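Local coordinates for RimK domain protein ATP-grasp (Sphaerobacter thermophilus, PDB 5I47) that probably binds ATP and metal ions and may act as an ATP-dependent ligase of the RimK type, which joins glutamate to ribosomal protein S6, at residues 102-107 and 224-229; 182-187 and 252-257; 79-84 and 233-238; 90-95 and 131-136; 123-128 and 167-172. All blocks are in the same frame, centred on the assembly; numbering follows the deposited sequence.

Contact 1: residues 102-107 and 224-229; sequences ADIPVP and ERIIER
I104 and I226 meet by apolar packing, the CD1 methyl of I104 lying 3.7 Å from CG1 of I226. The two side chains cross at about a right angle. I104 reaches its partner because CG1 stands opposite the carbonyl carbon (chi1 -68°) and CD1 continues the chain outward in an extended form. A second apolar touch lies one turn further along helix 216-230, where the methyl of A102 rests on the aliphatic base of R229, with A102 CB 4.0 Å from R229 CB.

The contact is an instance of a helix end packed against a second helix. Helix 92-101 finishes in a Schellman motif, with D103 at positive phi (59°), and the chain then swings away toward strand 109-112. Helix 216-230 lies alongside this turn, on the five-stranded antiparallel sheet of the ATP-grasp domain. V248 of that sheet touches both I104 and I226, while L99 backs I104 from the helix just ended.

Polar contacts gather at the guanidinium group of R225, whose chain bends at chi3 to come over the turn. Its NH2 is 2.9 Å from A102 O, but the angle is too poor for a hydrogen bond. D103 O lies at the edge of the group, near its plane, 3.6 Å from NH1. Over one face sits I104 CG1, displaced toward the rim. Any attraction is probably electrostatic, the positive group facing carbonyl oxygens just past a helix C-terminus, which may carry extra negative charge. D103 OD2 stands 4.8 Å from R225 NH2.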
# COMPACT_ATOMS: atom_id res chain seq x y z
N ALA B 102 1.89 -0.69 20.48
CA ALA B 102 2.03 0.41 21.42
C ALA B 102 1.11 0.29 22.63
O ALA B 102 1.09 1.20 23.47
CB ALA B 102 1.76 1.75 20.72
N ASP B 103 0.35 -0.81 22.73
CA ASP B 103 -0.58 -1.04 23.84
C ASP B 103 -1.63 0.07 23.94
O ASP B 103 -2.02 0.48 25.03
CB ASP B 103 0.16 -1.20 25.16
CG ASP B 103 -0.67 -1.89 26.22
OD1 ASP B 103 -1.47 -2.78 25.86
OD2 ASP B 103 -0.53 -1.54 27.41
N ILE B 104 -2.08 0.55 22.79
CA ILE B 104 -3.14 1.55 22.72
C ILE B 104 -4.45 0.84 22.37
O ILE B 104 -4.47 0.07 21.40
CB ILE B 104 -2.82 2.65 21.70
CG1 ILE B 104 -1.64 3.49 22.19
CG2 ILE B 104 -4.04 3.53 21.44
CD1 ILE B 104 -1.26 4.64 21.28
N PRO B 105 -5.53 1.06 23.12
CA PRO B 105 -6.76 0.28 22.88
C PRO B 105 -7.38 0.59 21.53
O PRO B 105 -7.51 1.76 21.14
CB PRO B 105 -7.67 0.72 24.04
CG PRO B 105 -7.14 2.05 24.46
CD PRO B 105 -5.66 1.97 24.26
N VAL B 106 -7.77 -0.46 20.83
CA VAL B 106 -8.46 -0.38 19.54
C VAL B 106 -9.60 -1.39 19.55
O VAL B 106 -9.60 -2.33 20.35
CB VAL B 106 -7.51 -0.67 18.36
CG1 VAL B 106 -6.49 0.46 18.21
CG2 VAL B 106 -6.80 -1.99 18.55
N PRO B 107 -10.60 -1.19 18.69
CA PRO B 107 -11.72 -2.14 18.66
C PRO B 107 -11.28 -3.51 18.20
O PRO B 107 -10.28 -3.68 17.50
CB PRO B 107 -12.70 -1.51 17.66
CG PRO B 107 -12.32 -0.09 17.59
CD PRO B 107 -10.84 -0.05 17.79
N GLU B 224 -1.16 12.22 24.38
CA GLU B 224 0.27 12.35 24.61
C GLU B 224 1.00 11.03 24.38
O GLU B 224 2.14 11.03 23.90
CB GLU B 224 0.53 12.88 26.03
CG GLU B 224 0.15 14.34 26.18
CD GLU B 224 0.30 14.86 27.59
OE1 GLU B 224 0.57 14.05 28.51
OE2 GLU B 224 0.15 16.09 27.79
N ARG B 225 0.36 9.90 24.70
CA ARG B 225 0.95 8.62 24.35
C ARG B 225 0.97 8.41 22.85
O ARG B 225 1.94 7.87 22.30
CB ARG B 225 0.19 7.48 25.03
CG ARG B 225 0.29 7.46 26.54
CD ARG B 225 -0.26 6.16 27.06
NE ARG B 225 0.45 5.02 26.49
CZ ARG B 225 -0.06 3.80 26.36
NH1 ARG B 225 -1.30 3.56 26.75
NH2 ARG B 225 0.67 2.83 25.84
N ILE B 226 -0.10 8.82 22.17
CA ILE B 226 -0.17 8.66 20.72
C ILE B 226 0.94 9.45 20.04
O ILE B 226 1.62 8.95 19.15
CB ILE B 226 -1.56 9.08 20.21
CG1 ILE B 226 -2.61 8.06 20.66
CG2 ILE B 226 -1.56 9.22 18.69
CD1 ILE B 226 -4.03 8.44 20.31
N ILE B 227 1.15 10.70 20.48
CA ILE B 227 2.24 11.50 19.92
C ILE B 227 3.59 10.83 20.21
O ILE B 227 4.48 10.79 19.35
CB ILE B 227 2.18 12.93 20.47
CG1 ILE B 227 0.88 13.61 20.03
CG2 ILE B 227 3.38 13.75 20.01
CD1 ILE B 227 0.67 14.96 20.66
N GLU B 228 3.75 10.29 21.42
CA GLU B 228 5.03 9.69 21.81
C GLU B 228 5.35 8.46 20.97
O GLU B 228 6.51 8.26 20.58
CB GLU B 228 5.00 9.32 23.29
CG GLU B 228 5.50 10.40 24.23
CD GLU B 228 6.97 10.70 24.05
OE1 GLU B 228 7.29 11.76 23.47
OE2 GLU B 228 7.80 9.85 24.46
N ARG B 229 4.35 7.62 20.69
CA ARG B 229 4.56 6.35 20.01
C ARG B 229 4.34 6.42 18.51
O ARG B 229 5.13 5.86 17.74
CB ARG B 229 3.63 5.29 20.61
CG ARG B 229 3.89 5.01 22.08
CD ARG B 229 5.26 4.38 22.29
NE ARG B 229 5.61 4.34 23.71
CZ ARG B 229 6.44 5.20 24.30
NH1 ARG B 229 7.02 6.16 23.60
NH2 ARG B 229 6.69 5.10 25.60

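Contact 2: residues 182-187 and 252-257; sequences RLVVAG and ANLVDF
R182 and D256 make the polar half of this contact. The guanidinium edge of R182 faces D256 O, to which NH2 donates along a fairly straight line (155°); the modelled 2.4 Å between NH2 and O is doubtful, D256 being poorly ordered. R182 NH1 adds a weak bond to the same oxygen. The carboxylate of D256 stands well out of the guanidinium plane and receives no N-H from it. Beside this grip, L254 supplies the apolar half: its CD1 lies 3.7 Å from V184 CG1, the side chains crossing at about a right angle, and its CD2 comes within 4.0 Å of V185 O.

In the next shell, a water accepts from R182 NH2 at 2.9 Å and donates to N253 O. L254 is the centre of an inverse gamma turn, closed weakly by V255 N on N253 O, which turns its side chain toward the strand. E194 forms a salt bridge with R182 NH1, and Y209 a cation-pi contact with the same arginine.

Strand 235-241 runs between strands 180-187 and 246-253 in the antiparallel sheet, with A236 touching R182, while I271 of helix 267-275 packs on L254.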
# COMPACT_ATOMS: atom_id res chain seq x y z
N ARG B 182 -12.57 13.75 18.97
CA ARG B 182 -11.56 13.94 17.94
C ARG B 182 -10.38 14.68 18.56
O ARG B 182 -10.50 15.85 18.94
CB ARG B 182 -12.13 14.73 16.76
CG ARG B 182 -11.13 15.11 15.70
CD ARG B 182 -11.53 16.44 15.08
NE ARG B 182 -10.96 16.61 13.75
CZ ARG B 182 -10.89 17.78 13.12
NH1 ARG B 182 -11.33 18.88 13.70
NH2 ARG B 182 -10.36 17.84 11.90
N LEU B 183 -9.24 13.99 18.68
CA LEU B 183 -8.03 14.57 19.27
C LEU B 183 -7.22 15.23 18.16
O LEU B 183 -6.71 14.55 17.26
CB LEU B 183 -7.20 13.50 19.97
CG LEU B 183 -7.86 12.60 21.00
CD1 LEU B 183 -6.88 11.54 21.48
CD2 LEU B 183 -8.39 13.41 22.17
N VAL B 184 -7.08 16.55 18.22
CA VAL B 184 -6.39 17.31 17.18
C VAL B 184 -4.94 17.50 17.59
O VAL B 184 -4.64 18.16 18.59
CB VAL B 184 -7.07 18.67 16.94
CG1 VAL B 184 -6.24 19.51 15.98
CG2 VAL B 184 -8.48 18.48 16.42
N VAL B 185 -4.03 16.91 16.81
CA VAL B 185 -2.59 17.07 17.02
C VAL B 185 -2.08 17.99 15.92
O VAL B 185 -2.10 17.63 14.73
CB VAL B 185 -1.87 15.72 17.01
CG1 VAL B 185 -0.38 15.92 17.25
CG2 VAL B 185 -2.47 14.80 18.05
N ALA B 186 -1.63 19.18 16.31
CA ALA B 186 -1.15 20.19 15.37
C ALA B 186 0.36 20.30 15.48
O ALA B 186 0.92 21.31 15.93
CB ALA B 186 -1.84 21.54 15.63
N GLY B 187 1.04 19.24 15.05
CA GLY B 187 2.49 19.20 15.11
C GLY B 187 3.00 18.46 16.32
O GLY B 187 3.02 17.23 16.36
N ALA B 252 -6.52 10.35 10.93
CA ALA B 252 -6.60 10.96 9.61
C ALA B 252 -5.75 12.22 9.59
O ALA B 252 -5.32 12.73 10.62
CB ALA B 252 -8.04 11.29 9.22
N ASN B 253 -5.52 12.74 8.38
CA ASN B 253 -4.79 13.99 8.23
C ASN B 253 -5.62 15.15 8.76
O ASN B 253 -6.85 15.17 8.64
CB ASN B 253 -4.42 14.22 6.76
CG ASN B 253 -3.39 15.32 6.59
OD1 ASN B 253 -2.62 15.61 7.50
ND2 ASN B 253 -3.35 15.92 5.41
N LEU B 254 -4.94 16.14 9.35
CA LEU B 254 -5.62 17.32 9.89
C LEU B 254 -6.03 18.22 8.73
O LEU B 254 -5.34 19.17 8.36
CB LEU B 254 -4.73 18.05 10.88
CG LEU B 254 -5.41 19.21 11.61
CD1 LEU B 254 -6.60 18.69 12.42
CD2 LEU B 254 -4.43 19.95 12.51
N VAL B 255 -7.17 17.89 8.14
CA VAL B 255 -7.70 18.66 7.02
C VAL B 255 -8.61 19.78 7.49
O VAL B 255 -8.50 20.92 7.02
CB VAL B 255 -8.44 17.72 6.04
CG1 VAL B 255 -9.11 18.52 4.94
CG2 VAL B 255 -7.48 16.70 5.44
N ASP B 256 -9.50 19.49 8.44
CA ASP B 256 -10.44 20.47 8.97
C ASP B 256 -9.97 20.89 10.36
O ASP B 256 -10.13 20.14 11.33
CB ASP B 256 -11.85 19.90 9.04
CG ASP B 256 -12.20 19.06 7.83
OD1 ASP B 256 -11.91 19.50 6.69
OD2 ASP B 256 -12.76 17.96 8.01
N PHE B 257 -9.40 22.09 10.47
CA PHE B 257 -9.21 22.74 11.76
C PHE B 257 -9.92 24.09 11.80
O PHE B 257 -9.49 25.01 12.49
CB PHE B 257 -7.73 22.87 12.12
CG PHE B 257 -6.90 23.59 11.09
CD1 PHE B 257 -6.71 24.96 11.18
CD2 PHE B 257 -6.28 22.90 10.07
CE1 PHE B 257 -5.92 25.63 10.26
CE2 PHE B 257 -5.50 23.56 9.14
CZ PHE B 257 -5.32 24.93 9.23
O HOH W 1 -9.81 15.98 9.80

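Contact 3: residues 79-84 and 233-238; sequences VVNRAA and GTYAVE
N81 sends its side chain across to the backbone of T234, and each atom of the amide has its own task. From CB the chain turns so that CG lies opposite the carbonyl carbon (chi1 -68°), bringing CG to 3.8 Å from both T234 N and T234 O. At the tip, OD1 accepts from T234 N at 2.9 Å, the donor tilted a little from the carbonyl plane. ND2 gives its hydrogen to T234 O at 3.0 Å, almost straight at 174°. This oxygen lies in the amide plane of N81, whereas ND2 stands above the carbonyl plane of T234. One amide thus pairs with both the N-H and the C=O of a single residue, and the two bonds fix its rotation.

Such side-chain-to-backbone pairing here joins two parts of the ATP-grasp architecture. N81 follows edge strand 79-80 of the parallel, Rossmann-like preATP-grasp sheet, after a cis peptide bond. T234 stands where the chain turns a corner into strand 235-241 of the ATP-grasp domain.

G233 allows the close approach: its CA lies 3.2 Å from N81 OD1, and a beta carbon built on it would clash with that oxygen. Alongside, V80 CG1 packs on T234 OG1 at 3.6 Å, the side chains crossing at about a right angle. I271 of helix 267-275 touches T234, and F274 of the same helix touches V80.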
# COMPACT_ATOMS: atom_id res chain seq x y z
N VAL B 79 8.39 16.79 3.84
CA VAL B 79 6.94 16.80 3.74
C VAL B 79 6.33 16.54 5.11
O VAL B 79 6.80 15.68 5.86
CB VAL B 79 6.43 15.76 2.71
CG1 VAL B 79 4.91 15.84 2.58
CG2 VAL B 79 7.09 15.99 1.37
N VAL B 80 5.30 17.31 5.44
CA VAL B 80 4.46 17.07 6.61
C VAL B 80 3.06 16.75 6.10
O VAL B 80 2.46 17.57 5.41
CB VAL B 80 4.45 18.27 7.56
CG1 VAL B 80 3.36 18.10 8.61
CG2 VAL B 80 5.81 18.43 8.22
N ASN B 81 2.53 15.57 6.43
CA ASN B 81 3.19 14.61 7.30
C ASN B 81 4.31 13.84 6.61
O ASN B 81 4.25 13.60 5.40
CB ASN B 81 2.16 13.62 7.86
CG ASN B 81 1.19 14.28 8.82
OD1 ASN B 81 1.55 14.62 9.95
ND2 ASN B 81 -0.06 14.45 8.39
N ARG B 82 5.32 13.46 7.39
CA ARG B 82 6.40 12.64 6.87
C ARG B 82 5.85 11.34 6.30
O ARG B 82 4.79 10.86 6.71
CB ARG B 82 7.42 12.35 7.98
CG ARG B 82 6.97 11.31 8.99
CD ARG B 82 7.99 11.18 10.12
NE ARG B 82 8.07 12.41 10.90
CZ ARG B 82 7.29 12.69 11.94
NH1 ARG B 82 7.43 13.85 12.58
NH2 ARG B 82 6.36 11.83 12.33
N ALA B 83 6.59 10.77 5.34
CA ALA B 83 6.08 9.63 4.57
C ALA B 83 5.60 8.51 5.48
O ALA B 83 4.50 7.97 5.29
CB ALA B 83 7.17 9.12 3.62
N ALA B 84 6.40 8.15 6.48
CA ALA B 84 6.06 7.02 7.35
C ALA B 84 4.76 7.27 8.10
O ALA B 84 3.94 6.36 8.26
CB ALA B 84 7.19 6.74 8.32
N GLY B 233 3.05 15.26 14.18
CA GLY B 233 2.50 15.54 12.87
C GLY B 233 1.22 16.34 13.00
O GLY B 233 0.83 16.78 14.08
N THR B 234 0.58 16.53 11.85
CA THR B 234 -0.70 17.23 11.76
C THR B 234 -1.77 16.19 11.45
O THR B 234 -1.95 15.81 10.29
CB THR B 234 -0.65 18.34 10.71
OG1 THR B 234 -0.11 17.82 9.49
CG2 THR B 234 0.23 19.48 11.18
N TYR B 235 -2.48 15.73 12.48
CA TYR B 235 -3.46 14.67 12.30
C TYR B 235 -4.52 14.76 13.39
O TYR B 235 -4.40 15.51 14.35
CB TYR B 235 -2.80 13.29 12.28
CG TYR B 235 -1.94 12.91 13.48
CD1 TYR B 235 -2.52 12.42 14.65
CD2 TYR B 235 -0.56 13.01 13.43
CE1 TYR B 235 -1.74 12.06 15.74
CE2 TYR B 235 0.23 12.65 14.51
CZ TYR B 235 -0.37 12.18 15.66
OH TYR B 235 0.42 11.82 16.74
N ALA B 236 -5.58 13.96 13.21
CA ALA B 236 -6.71 13.92 14.13
C ALA B 236 -7.06 12.48 14.45
O ALA B 236 -7.31 11.68 13.54
CB ALA B 236 -7.92 14.64 13.52
N VAL B 237 -7.08 12.14 15.74
CA VAL B 237 -7.37 10.79 16.20
C VAL B 237 -8.86 10.70 16.53
O VAL B 237 -9.35 11.41 17.41
CB VAL B 237 -6.52 10.42 17.43
CG1 VAL B 237 -6.67 8.95 17.76
CG2 VAL B 237 -5.06 10.77 17.20
N GLU B 238 -9.57 9.83 15.83
CA GLU B 238 -10.98 9.57 16.14
C GLU B 238 -11.05 8.59 17.31
O GLU B 238 -10.51 7.49 17.24
CB GLU B 238 -11.71 9.02 14.92

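Contact 4: residues 90-95 and 131-136; sequences ADRMAL and LKSLTV
A90 and V136 open a single beta bridge at the start of helix 92-101, where the chain leaving helix 83-90 meets the chain just beyond strand 129-133 and D91 pairs with T135. V136 N donates to A90 O at 2.8 Å and 164°. R92 N returns a weak bond to L134 O at 2.7 Å.

D91 also caps the new helix: its OD1 accepts from A94 N at 3.2 Å, from above the carboxylate plane, and more weakly from M93 N.

The side chain of R92 carries the remaining polar bonds across the contact. Extended from CG to NE, it lays its guanidinium group alongside the strand end, and NH1 donates to S133 O at 2.9 Å, on a lone pair and in the carbonyl plane. A weak bond from the same nitrogen reaches S133 OG.

Apolar contacts flank this group, with V136 CG2 over one face and K132 CG over the other. K132 carries its amine onward to Q170. Replacing R92 with an alanine would probably deprive S133 O of this donor and open a gap between K132 and V136. Selenomethionine M93 and L134 come loosely together through their CB atoms, 4.5 Å apart, and V67 of the second subunit packs on both.

S133 OG donates to T135 O at 2.8 Å, and a water that accepts from R92 NH1 donates to S133 OG at 3.0 Å.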
# COMPACT_ATOMS: atom_id res chain seq x y z
N ALA B 90 -2.77 6.31 5.87
CA ALA B 90 -3.33 5.73 4.66
C ALA B 90 -3.61 4.24 4.77
O ALA B 90 -4.46 3.73 4.04
CB ALA B 90 -2.38 5.96 3.48
N ASP B 91 -2.92 3.55 5.68
CA ASP B 91 -2.96 2.10 5.78
C ASP B 91 -3.56 1.73 7.13
O ASP B 91 -2.89 1.80 8.16
CB ASP B 91 -1.55 1.52 5.61
CG ASP B 91 -1.54 0.02 5.45
OD1 ASP B 91 -2.52 -0.64 5.86
OD2 ASP B 91 -0.54 -0.51 4.92
N ARG B 92 -4.84 1.33 7.12
CA ARG B 92 -5.49 0.93 8.36
C ARG B 92 -4.82 -0.28 8.98
O ARG B 92 -4.80 -0.42 10.21
CB ARG B 92 -6.98 0.64 8.10
CG ARG B 92 -7.76 1.87 7.63
CD ARG B 92 -9.27 1.69 7.79
NE ARG B 92 -9.99 2.87 7.32
CZ ARG B 92 -10.60 2.96 6.15
NH1 ARG B 92 -10.60 1.93 5.32
NH2 ARG B 92 -11.22 4.08 5.81
N MSE B 93 -4.25 -1.16 8.16
CA MSE B 93 -3.59 -2.36 8.67
C MSE B 93 -2.30 -2.01 9.41
O MSE B 93 -2.05 -2.52 10.51
CB MSE B 93 -3.30 -3.33 7.53
CG MSE B 93 -2.57 -4.59 7.97
SE MSE B 93 -3.69 -5.73 9.09
CE MSE B 93 -2.73 -5.60 10.79
N ALA B 94 -1.48 -1.15 8.80
CA ALA B 94 -0.23 -0.76 9.45
C ALA B 94 -0.50 0.05 10.71
O ALA B 94 0.19 -0.13 11.72
CB ALA B 94 0.65 0.02 8.47
N LEU B 95 -1.50 0.94 10.66
CA LEU B 95 -1.88 1.69 11.86
C LEU B 95 -2.38 0.76 12.95
O LEU B 95 -2.04 0.93 14.13
CB LEU B 95 -2.95 2.72 11.51
CG LEU B 95 -3.51 3.54 12.67
CD1 LEU B 95 -2.42 4.38 13.33
CD2 LEU B 95 -4.65 4.42 12.20
N LEU B 131 -16.98 -2.66 8.03
CA LEU B 131 -16.02 -3.14 7.05
C LEU B 131 -15.14 -1.98 6.61
O LEU B 131 -15.64 -0.94 6.18
CB LEU B 131 -16.71 -3.75 5.83
CG LEU B 131 -17.63 -4.97 6.01
CD1 LEU B 131 -18.01 -5.52 4.66
CD2 LEU B 131 -16.96 -6.03 6.86
N LYS B 132 -13.83 -2.17 6.72
CA LYS B 132 -12.86 -1.15 6.35
C LYS B 132 -11.83 -1.77 5.42
O LYS B 132 -11.21 -2.78 5.78
CB LYS B 132 -12.16 -0.56 7.59
CG LYS B 132 -13.08 0.11 8.59
CD LYS B 132 -12.28 0.65 9.77
CE LYS B 132 -13.15 1.43 10.75
NZ LYS B 132 -12.33 2.01 11.85
N SER B 133 -11.66 -1.19 4.24
CA SER B 133 -10.57 -1.60 3.38
C SER B 133 -9.24 -1.37 4.09
O SER B 133 -9.10 -0.46 4.90
CB SER B 133 -10.61 -0.83 2.06
OG SER B 133 -10.81 0.56 2.29
N LEU B 134 -8.25 -2.22 3.78
CA LEU B 134 -6.95 -2.12 4.43
C LEU B 134 -6.31 -0.76 4.18
O LEU B 134 -5.55 -0.27 5.02
CB LEU B 134 -6.01 -3.23 3.96
CG LEU B 134 -6.48 -4.68 4.07
CD1 LEU B 134 -5.32 -5.63 3.86
CD2 LEU B 134 -7.15 -4.94 5.40
N THR B 135 -6.60 -0.15 3.04
CA THR B 135 -6.09 1.16 2.67
C THR B 135 -7.25 2.13 2.54
O THR B 135 -8.29 1.79 1.98
CB THR B 135 -5.30 1.09 1.36
OG1 THR B 135 -4.04 0.46 1.60
CG2 THR B 135 -5.08 2.48 0.77
N VAL B 136 -7.08 3.34 3.09
CA VAL B 136 -8.12 4.36 2.99
C VAL B 136 -8.39 4.66 1.52
O VAL B 136 -7.47 4.99 0.76
CB VAL B 136 -7.71 5.63 3.75
CG1 VAL B 136 -8.77 6.70 3.58
CG2 VAL B 136 -7.51 5.32 5.23
O HOH W 2 -11.84 3.35 2.86

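Contact 5: residues 123-128 and 167-172; sequences AEIGYP and VLVQQF
I125 lies over strand 167-171 with its two branches divided between two residues. CG1 stands opposite the carbonyl carbon (chi1 -64°) and the longer branch continues extended, which carries CD1 to 3.3 Å from V169 O and within 4.2 Å of V169 CG1. The shorter branch, CG2, meets the base of Q171, 3.6 Å from its CB. These two side chains run at a slant to one another.

Beyond the helix end, P128 and F172 are set at about a right angle. The ring carbon CG of P128 touches F172 CB at 3.7 Å. Between them F172 N donates to P128 O, a rather long bond of 3.3 Å whose nitrogen sits above the carbonyl plane, though the hydrogen points well (160°).

The touching parts of the two segments run 56° apart. Helix 115-125 ends at I125, G126 takes positive phi, and a cis peptide bond before P128 directs the chain into strand 129-133, the neighbour of 167-171 in the four-stranded antiparallel sheet of the ATP-grasp domain. E124, one residue earlier, pairs with R110. An alanine in place of I125 would probably leave V169 O and V169 CG1 without the methyl packing on them and open a gap beside Q171 CB.

The chemistry implies that the helix end meets this strand mainly by aliphatic contact, while one backbone bond ties the following loop to the strand end.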
# COMPACT_ATOMS: atom_id res chain seq x y z
N ALA B 123 -19.44 -13.72 12.73
CA ALA B 123 -19.99 -14.66 13.70
C ALA B 123 -19.24 -14.57 15.03
O ALA B 123 -19.86 -14.61 16.10
CB ALA B 123 -19.94 -16.08 13.15
N GLU B 124 -17.92 -14.43 14.98
CA GLU B 124 -17.12 -14.39 16.20
C GLU B 124 -17.29 -13.07 16.93
O GLU B 124 -17.48 -13.04 18.15
CB GLU B 124 -15.65 -14.64 15.87
CG GLU B 124 -14.73 -14.45 17.06
CD GLU B 124 -13.28 -14.45 16.67
OE1 GLU B 124 -12.99 -14.26 15.47
OE2 GLU B 124 -12.42 -14.63 17.56
N ILE B 125 -17.20 -11.95 16.21
CA ILE B 125 -17.31 -10.64 16.85
C ILE B 125 -18.75 -10.36 17.25
O ILE B 125 -19.02 -9.83 18.33
CB ILE B 125 -16.75 -9.55 15.91
CG1 ILE B 125 -15.25 -9.75 15.68
CG2 ILE B 125 -17.04 -8.16 16.48
CD1 ILE B 125 -14.64 -8.72 14.76
N GLY B 126 -19.70 -10.72 16.39
CA GLY B 126 -21.10 -10.44 16.64
C GLY B 126 -21.48 -9.06 16.17
O GLY B 126 -20.67 -8.13 16.24
N TYR B 127 -22.71 -8.90 15.70
CA TYR B 127 -23.20 -7.61 15.21
C TYR B 127 -23.32 -6.57 16.33
O TYR B 127 -23.59 -6.93 17.47
CB TYR B 127 -24.55 -7.78 14.52
CG TYR B 127 -24.50 -8.63 13.28
CD1 TYR B 127 -24.09 -8.09 12.07
CD2 TYR B 127 -24.86 -9.97 13.32
CE1 TYR B 127 -24.04 -8.86 10.93
CE2 TYR B 127 -24.82 -10.75 12.18
CZ TYR B 127 -24.41 -10.19 10.98
OH TYR B 127 -24.36 -10.97 9.85
N PRO B 128 -23.11 -5.28 16.00
CA PRO B 128 -22.75 -4.78 14.67
C PRO B 128 -21.24 -4.73 14.46
O PRO B 128 -20.48 -4.84 15.42
CB PRO B 128 -23.35 -3.37 14.66
CG PRO B 128 -23.18 -2.92 16.08
CD PRO B 128 -23.35 -4.16 16.94
N VAL B 167 -10.61 -7.10 3.58
CA VAL B 167 -11.19 -6.03 4.38
C VAL B 167 -10.96 -6.33 5.86
O VAL B 167 -10.63 -7.45 6.24
CB VAL B 167 -12.70 -5.81 4.12
CG1 VAL B 167 -13.02 -5.82 2.63
CG2 VAL B 167 -13.52 -6.84 4.88
N LEU B 168 -11.15 -5.31 6.68
CA LEU B 168 -11.14 -5.43 8.13
C LEU B 168 -12.58 -5.52 8.64
O LEU B 168 -13.41 -4.67 8.31
CB LEU B 168 -10.45 -4.22 8.78
CG LEU B 168 -8.98 -3.94 8.49
CD1 LEU B 168 -8.56 -2.65 9.17
CD2 LEU B 168 -8.10 -5.09 8.96
N VAL B 169 -12.86 -6.55 9.43
CA VAL B 169 -14.13 -6.69 10.12
C VAL B 169 -13.91 -6.24 11.55
O VAL B 169 -13.25 -6.93 12.34
CB VAL B 169 -14.67 -8.13 10.05
CG1 VAL B 169 -15.97 -8.25 10.82
CG2 VAL B 169 -14.87 -8.55 8.60
N GLN B 170 -14.42 -5.05 11.89
CA GLN B 170 -14.11 -4.40 13.16
C GLN B 170 -15.39 -4.20 13.96
O GLN B 170 -16.41 -3.77 13.41
CB GLN B 170 -13.42 -3.06 12.93
CG GLN B 170 -12.89 -2.41 14.20
CD GLN B 170 -12.11 -1.14 13.92
OE1 GLN B 170 -12.69 -0.12 13.54
NE2 GLN B 170 -10.80 -1.19 14.11
N GLN B 171 -15.32 -4.51 15.25
CA GLN B 171 -16.47 -4.32 16.12
C GLN B 171 -16.88 -2.85 16.15
O GLN B 171 -16.03 -1.95 16.14
CB GLN B 171 -16.15 -4.81 17.53
CG GLN B 171 -17.25 -4.55 18.55
CD GLN B 171 -17.04 -5.34 19.83
OE1 GLN B 171 -16.42 -4.86 20.78
NE2 GLN B 171 -17.57 -6.56 19.85
N PHE B 172 -18.19 -2.61 16.17
CA PHE B 172 -18.73 -1.26 16.21
C PHE B 172 -19.04 -0.88 17.65
O PHE B 172 -19.75 -1.60 18.35
CB PHE B 172 -19.99 -1.15 15.36
CG PHE B 172 -20.49 0.26 15.21
CD1 PHE B 172 -19.85 1.14 14.37
CD2 PHE B 172 -21.59 0.69 15.92
CE1 PHE B 172 -20.30 2.44 14.23
CE2 PHE B 172 -22.05 1.99 15.78
CZ PHE B 172 -21.40 2.87 14.94

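Overall arrangement
From the N terminus, segment 79-84 opens contact 3, the widest loop, which closes at 233-238 and encloses contacts 4, 1 and 5. Contact 4 opens next and closes first, at 131-136; it crosses both contact 1 and contact 5. Contact 5 lies wholly within the span of contact 1, which ends at 224-229. Contact 2 starts after contact 5 has closed and crosses contacts 1 and 3. Contacts 4 and 5 share the four-stranded sheet, where K132 and L168 pair, and contacts 2 and 3 meet in the five-stranded one. Contact 3 ties the preATP-grasp sheet to that second sheet, on which the helix of contact 1 packs.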